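Side-chain contacts in putative esterase (Bacteroides intestinalis DSM 17393, PDB 5VOL), which hydrolyses, as a ferulic acid esterase of carbohydrate esterase family 1, ester bonds that link feruloyl groups to arabinoxylan: residues F31-F36 and K42-L47; D68-L73 and C80-V85. One frame throughout, in Å; residues are numbered along the deposited sequence.

Interaction 1 (F31-F36 and K42-L47)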
# COMPACT_ATOMS: atom_id res chain seq x y z
N PHE C 31 -23.20 -4.02 -12.26
CA PHE C 31 -22.26 -5.13 -12.23
C PHE C 31 -22.94 -6.40 -11.71
O PHE C 31 -23.54 -6.36 -10.64
CB PHE C 31 -21.04 -4.80 -11.35
CG PHE C 31 -20.20 -6.00 -10.99
CD1 PHE C 31 -19.15 -6.40 -11.80
CD2 PHE C 31 -20.46 -6.73 -9.83
CE1 PHE C 31 -18.37 -7.51 -11.47
CE2 PHE C 31 -19.69 -7.85 -9.49
CZ PHE C 31 -18.65 -8.24 -10.31
N LEU C 32 -22.84 -7.50 -12.44
CA LEU C 32 -23.41 -8.76 -12.00
C LEU C 32 -22.30 -9.79 -11.71
O LEU C 32 -21.49 -10.07 -12.58
CB LEU C 32 -24.36 -9.32 -13.05
CG LEU C 32 -25.50 -8.39 -13.52
CD1 LEU C 32 -26.21 -9.05 -14.67
CD2 LEU C 32 -26.44 -8.10 -12.39
N PRO C 33 -22.29 -10.35 -10.50
CA PRO C 33 -21.29 -11.35 -10.08
C PRO C 33 -21.15 -12.54 -11.04
O PRO C 33 -22.07 -12.87 -11.79
CB PRO C 33 -21.82 -11.83 -8.73
CG PRO C 33 -22.67 -10.71 -8.22
CD PRO C 33 -23.24 -10.02 -9.42
N LYS C 34 -19.99 -13.19 -10.97
CA LYS C 34 -19.70 -14.36 -11.79
C LYS C 34 -20.71 -15.49 -11.57
O LYS C 34 -21.01 -16.24 -12.50
CB LYS C 34 -18.28 -14.86 -11.49
CG LYS C 34 -17.90 -16.12 -12.24
CD LYS C 34 -16.57 -16.72 -11.74
CE LYS C 34 -15.38 -16.18 -12.51
NZ LYS C 34 -14.12 -16.92 -12.16
N SER C 35 -21.23 -15.60 -10.35
CA SER C 35 -22.19 -16.65 -10.01
C SER C 35 -23.64 -16.33 -10.40
O SER C 35 -24.53 -17.14 -10.17
CB SER C 35 -22.15 -16.92 -8.51
OG SER C 35 -22.65 -15.81 -7.78
N PHE C 36 -23.87 -15.16 -10.98
CA PHE C 36 -25.25 -14.70 -11.17
C PHE C 36 -26.04 -15.66 -12.07
O PHE C 36 -27.16 -16.04 -11.74
CB PHE C 36 -25.28 -13.28 -11.74
CG PHE C 36 -26.66 -12.65 -11.74
CD1 PHE C 36 -27.45 -12.69 -12.87
CD2 PHE C 36 -27.15 -12.03 -10.61
CE1 PHE C 36 -28.72 -12.11 -12.88
CE2 PHE C 36 -28.41 -11.45 -10.61
CZ PHE C 36 -29.20 -11.49 -11.74
N LYS C 42 -29.20 -17.62 -5.75
CA LYS C 42 -28.39 -16.82 -4.84
C LYS C 42 -28.89 -15.38 -4.77
O LYS C 42 -29.19 -14.77 -5.78
CB LYS C 42 -26.92 -16.85 -5.26
CG LYS C 42 -25.97 -16.25 -4.23
CD LYS C 42 -24.52 -16.55 -4.57
CE LYS C 42 -23.57 -15.92 -3.56
NZ LYS C 42 -22.13 -16.05 -3.97
N LYS C 43 -29.00 -14.84 -3.56
CA LYS C 43 -29.30 -13.43 -3.35
C LYS C 43 -28.03 -12.71 -2.91
O LYS C 43 -27.17 -13.33 -2.29
CB LYS C 43 -30.40 -13.25 -2.31
CG LYS C 43 -31.73 -13.93 -2.66
CD LYS C 43 -32.39 -13.30 -3.87
CE LYS C 43 -33.91 -13.52 -3.88
NZ LYS C 43 -34.62 -12.68 -2.86
N TYR C 44 -27.94 -11.41 -3.19
CA TYR C 44 -26.71 -10.66 -3.00
C TYR C 44 -26.89 -9.37 -2.21
O TYR C 44 -27.97 -8.76 -2.23
CB TYR C 44 -26.09 -10.31 -4.35
CG TYR C 44 -25.84 -11.48 -5.27
CD1 TYR C 44 -24.64 -12.20 -5.21
CD2 TYR C 44 -26.78 -11.87 -6.21
CE1 TYR C 44 -24.40 -13.26 -6.06
CE2 TYR C 44 -26.55 -12.93 -7.06
CZ TYR C 44 -25.36 -13.62 -6.98
OH TYR C 44 -25.14 -14.68 -7.84
N PRO C 45 -25.83 -8.92 -1.53
CA PRO C 45 -25.88 -7.54 -1.06
C PRO C 45 -25.76 -6.59 -2.26
O PRO C 45 -25.47 -7.03 -3.37
CB PRO C 45 -24.67 -7.42 -0.12
CG PRO C 45 -23.84 -8.62 -0.37
CD PRO C 45 -24.69 -9.67 -0.97
N VAL C 46 -26.00 -5.30 -2.02
CA VAL C 46 -25.92 -4.33 -3.10
C VAL C 46 -25.18 -3.08 -2.65
O VAL C 46 -25.31 -2.63 -1.51
CB VAL C 46 -27.33 -3.93 -3.64
CG1 VAL C 46 -28.13 -3.21 -2.57
CG2 VAL C 46 -27.18 -3.05 -4.88
N LEU C 47 -24.37 -2.57 -3.57
CA LEU C 47 -23.73 -1.27 -3.41
C LEU C 47 -24.26 -0.33 -4.50
O LEU C 47 -24.11 -0.60 -5.70
CB LEU C 47 -22.20 -1.39 -3.51
CG LEU C 47 -21.44 -0.05 -3.56
CD1 LEU C 47 -21.59 0.69 -2.24
CD2 LEU C 47 -19.95 -0.28 -3.88

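Interaction 2 (D68-L73 and C80-V85)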
# COMPACT_ATOMS: atom_id res chain seq x y z
N ASP C 68 -13.18 -5.22 -13.23
CA ASP C 68 -11.83 -5.75 -13.04
C ASP C 68 -11.41 -5.71 -11.58
O ASP C 68 -10.73 -6.62 -11.11
CB ASP C 68 -10.81 -4.98 -13.90
CG ASP C 68 -11.04 -5.18 -15.37
OD1 ASP C 68 -11.65 -6.22 -15.72
OD2 ASP C 68 -10.63 -4.32 -16.18
N VAL C 69 -11.79 -4.66 -10.87
CA VAL C 69 -11.47 -4.56 -9.46
C VAL C 69 -12.24 -5.62 -8.66
O VAL C 69 -11.67 -6.30 -7.81
CB VAL C 69 -11.77 -3.16 -8.89
CG1 VAL C 69 -11.51 -3.12 -7.39
CG2 VAL C 69 -10.92 -2.09 -9.60
N MET C 70 -13.54 -5.77 -8.95
CA MET C 70 -14.31 -6.82 -8.29
C MET C 70 -13.77 -8.22 -8.57
O MET C 70 -13.71 -9.05 -7.66
CB MET C 70 -15.79 -6.74 -8.68
CG MET C 70 -16.60 -5.74 -7.87
SD MET C 70 -16.78 -6.22 -6.13
CE MET C 70 -17.92 -7.60 -6.27
N ASP C 71 -13.41 -8.51 -9.81
CA ASP C 71 -12.90 -9.83 -10.15
C ASP C 71 -11.64 -10.16 -9.33
O ASP C 71 -11.49 -11.28 -8.86
CB ASP C 71 -12.59 -9.93 -11.64
CG ASP C 71 -13.86 -10.02 -12.50
OD1 ASP C 71 -14.95 -10.28 -11.94
OD2 ASP C 71 -13.74 -9.82 -13.72
N ARG C 72 -10.76 -9.17 -9.16
CA ARG C 72 -9.60 -9.29 -8.28
C ARG C 72 -10.02 -9.51 -6.81
O ARG C 72 -9.59 -10.48 -6.17
CB ARG C 72 -8.71 -8.04 -8.41
CG ARG C 72 -7.59 -7.96 -7.37
CD ARG C 72 -6.37 -8.79 -7.81
NE ARG C 72 -5.54 -8.12 -8.82
CZ ARG C 72 -5.52 -8.43 -10.11
NH1 ARG C 72 -4.71 -7.78 -10.94
NH2 ARG C 72 -6.28 -9.41 -10.58
N LEU C 73 -10.85 -8.63 -6.27
CA LEU C 73 -11.14 -8.66 -4.85
C LEU C 73 -12.07 -9.82 -4.47
O LEU C 73 -12.01 -10.34 -3.35
CB LEU C 73 -11.71 -7.32 -4.39
CG LEU C 73 -10.70 -6.17 -4.53
CD1 LEU C 73 -11.24 -4.84 -4.05
CD2 LEU C 73 -9.38 -6.49 -3.82
N CYS C 80 -16.86 -9.50 -1.02
CA CYS C 80 -17.85 -10.54 -1.31
C CYS C 80 -18.54 -10.24 -2.64
O CYS C 80 -18.49 -9.10 -3.14
CB CYS C 80 -18.89 -10.63 -0.19
SG CYS C 80 -19.99 -9.18 -0.11
N GLU C 81 -19.14 -11.24 -3.26
CA GLU C 81 -19.94 -10.97 -4.44
C GLU C 81 -21.09 -10.04 -4.06
O GLU C 81 -21.71 -10.20 -3.01
CB GLU C 81 -20.46 -12.26 -5.06
CG GLU C 81 -19.39 -13.13 -5.69
CD GLU C 81 -20.01 -14.23 -6.50
OE1 GLU C 81 -20.99 -14.83 -6.01
OE2 GLU C 81 -19.56 -14.48 -7.64
N MET C 82 -21.36 -9.05 -4.89
CA MET C 82 -22.41 -8.09 -4.61
C MET C 82 -22.88 -7.47 -5.92
O MET C 82 -22.13 -7.42 -6.89
CB MET C 82 -21.91 -6.98 -3.66
CG MET C 82 -20.93 -5.96 -4.31
SD MET C 82 -20.24 -4.77 -3.12
CE MET C 82 -18.77 -5.68 -2.55
N ILE C 83 -24.13 -7.03 -5.92
CA ILE C 83 -24.66 -6.23 -7.03
C ILE C 83 -24.13 -4.81 -6.87
O ILE C 83 -24.17 -4.24 -5.77
CB ILE C 83 -26.23 -6.22 -7.04
CG1 ILE C 83 -26.78 -7.65 -7.03
CG2 ILE C 83 -26.76 -5.43 -8.23
CD1 ILE C 83 -26.40 -8.49 -8.23
N ILE C 84 -23.60 -4.24 -7.95
CA ILE C 84 -23.17 -2.86 -7.92
C ILE C 84 -23.93 -2.10 -9.01
O ILE C 84 -23.99 -2.54 -10.16
CB ILE C 84 -21.65 -2.70 -8.11
CG1 ILE C 84 -20.89 -3.56 -7.10
CG2 ILE C 84 -21.21 -1.25 -7.89
CD1 ILE C 84 -19.40 -3.59 -7.38
N VAL C 85 -24.51 -0.96 -8.67
CA VAL C 85 -25.33 -0.27 -9.68
C VAL C 85 -25.15 1.24 -9.64
O VAL C 85 -25.06 1.85 -8.57
CB VAL C 85 -26.82 -0.62 -9.50
CG1 VAL C 85 -27.29 -0.16 -8.16
CG2 VAL C 85 -27.68 0.02 -10.62

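Interaction 1 (F31-F36 and K42-L47)
Pro33 and Tyr44 face each other with their CA atoms 8.9 Å apart, and the backbones draw in to 7.4 Å between the CA atoms of Phe36 and Lys42. The connection is a loop of the alpha/beta-hydrolase fold: strand 24-32 leaves the sheet through a type I beta turn, Pro33 to Phe36, and the chain returns through Tyr44 to strand 46-50. Tyr44 carries the contact. With CG anti to its own carbonyl carbon (chi1 -55°), its ring reaches back to the turn, where Pro33 CG sits over one face, offset toward the rim, in a CH-pi contact 4.0 Å from the ring centroid. Phe36 meets the same ring obliquely, its CD2 lying 3.7 Å from Tyr44 CE2, while Leu32 CD2 lies over the centre of one face of the Phe36 ring. A phenylalanine at Tyr44 would probably keep much of this apolar contact but leave Ser35 OG without the phenolic donor, so that the turn is less firmly tied. Outside the two segments, Glu81 is the polar partner of both Ser35 and Lys42. Lying in the plane of the tyrosine ring at its edge, Ser35 OG accepts the hydrogen bond from Tyr44 OH at 2.7 Å.

Interaction 2 (D68-L73 and C80-V85)
Met70 on helix 66-76 and Glu81 in the chain leading to strand 83-87 come closest in backbone, their CA atoms 8.0 Å apart, and side chains bridge the gap without any hydrogen bond between the segments. The helix belongs to a beta-alpha-beta crossover of the alpha/beta-hydrolase fold, between the parallel neighbours 46-50 and 83-87. Met70 provides the helix side of the contact. Bends at chi2 (-67°) and chi3 (-72°) turn its chain, CG facing Ile84 while the methyl CE turns to Met82 and Cys80. The end of Ile84, CD1, meets Met70 CG at 3.6 Å as the two side chains reach toward each other, and Met70 SD lies 3.9 Å from that same methyl. Beyond the sulfur, Met70 CE packs against Met82 CG at 3.9 Å. The two methionines cross at about a right angle, and Met82 CE in turn approaches Met70 SD at 4.1 Å. The Met70 methyl also rests 3.5 Å from Cys80 O, a contact with the backbone just before the strand. Phe31 of strand 24-32 and Leu265 of helix 254-271 also touch Met70, while Ile84 reaches Leu49 of strand 46-50; the contact therefore fastens helix 66-76 to the central sheet beside helix 254-271.

The two contacts follow each other along the chain, interaction 1 closing before interaction 2 opens, and their centres are about 8 Å apart. They share the mixed central sheet, in which strand 83-87 lies between strands 24-32 and 46-50, antiparallel to the first and parallel to the second. Interaction 1 ties the loop joining the two flanking strands; interaction 2 sets a helix against the strand between them. Their polar junction is Glu81, whose OE1 lies 2.6 Å from Lys42 NZ in a salt bridge and probably accepts a hydrogen bond from Ser35. Both lie away from the calcium site and join elements of the hydrolase scaffold, one within a loop, the other between helix and sheet.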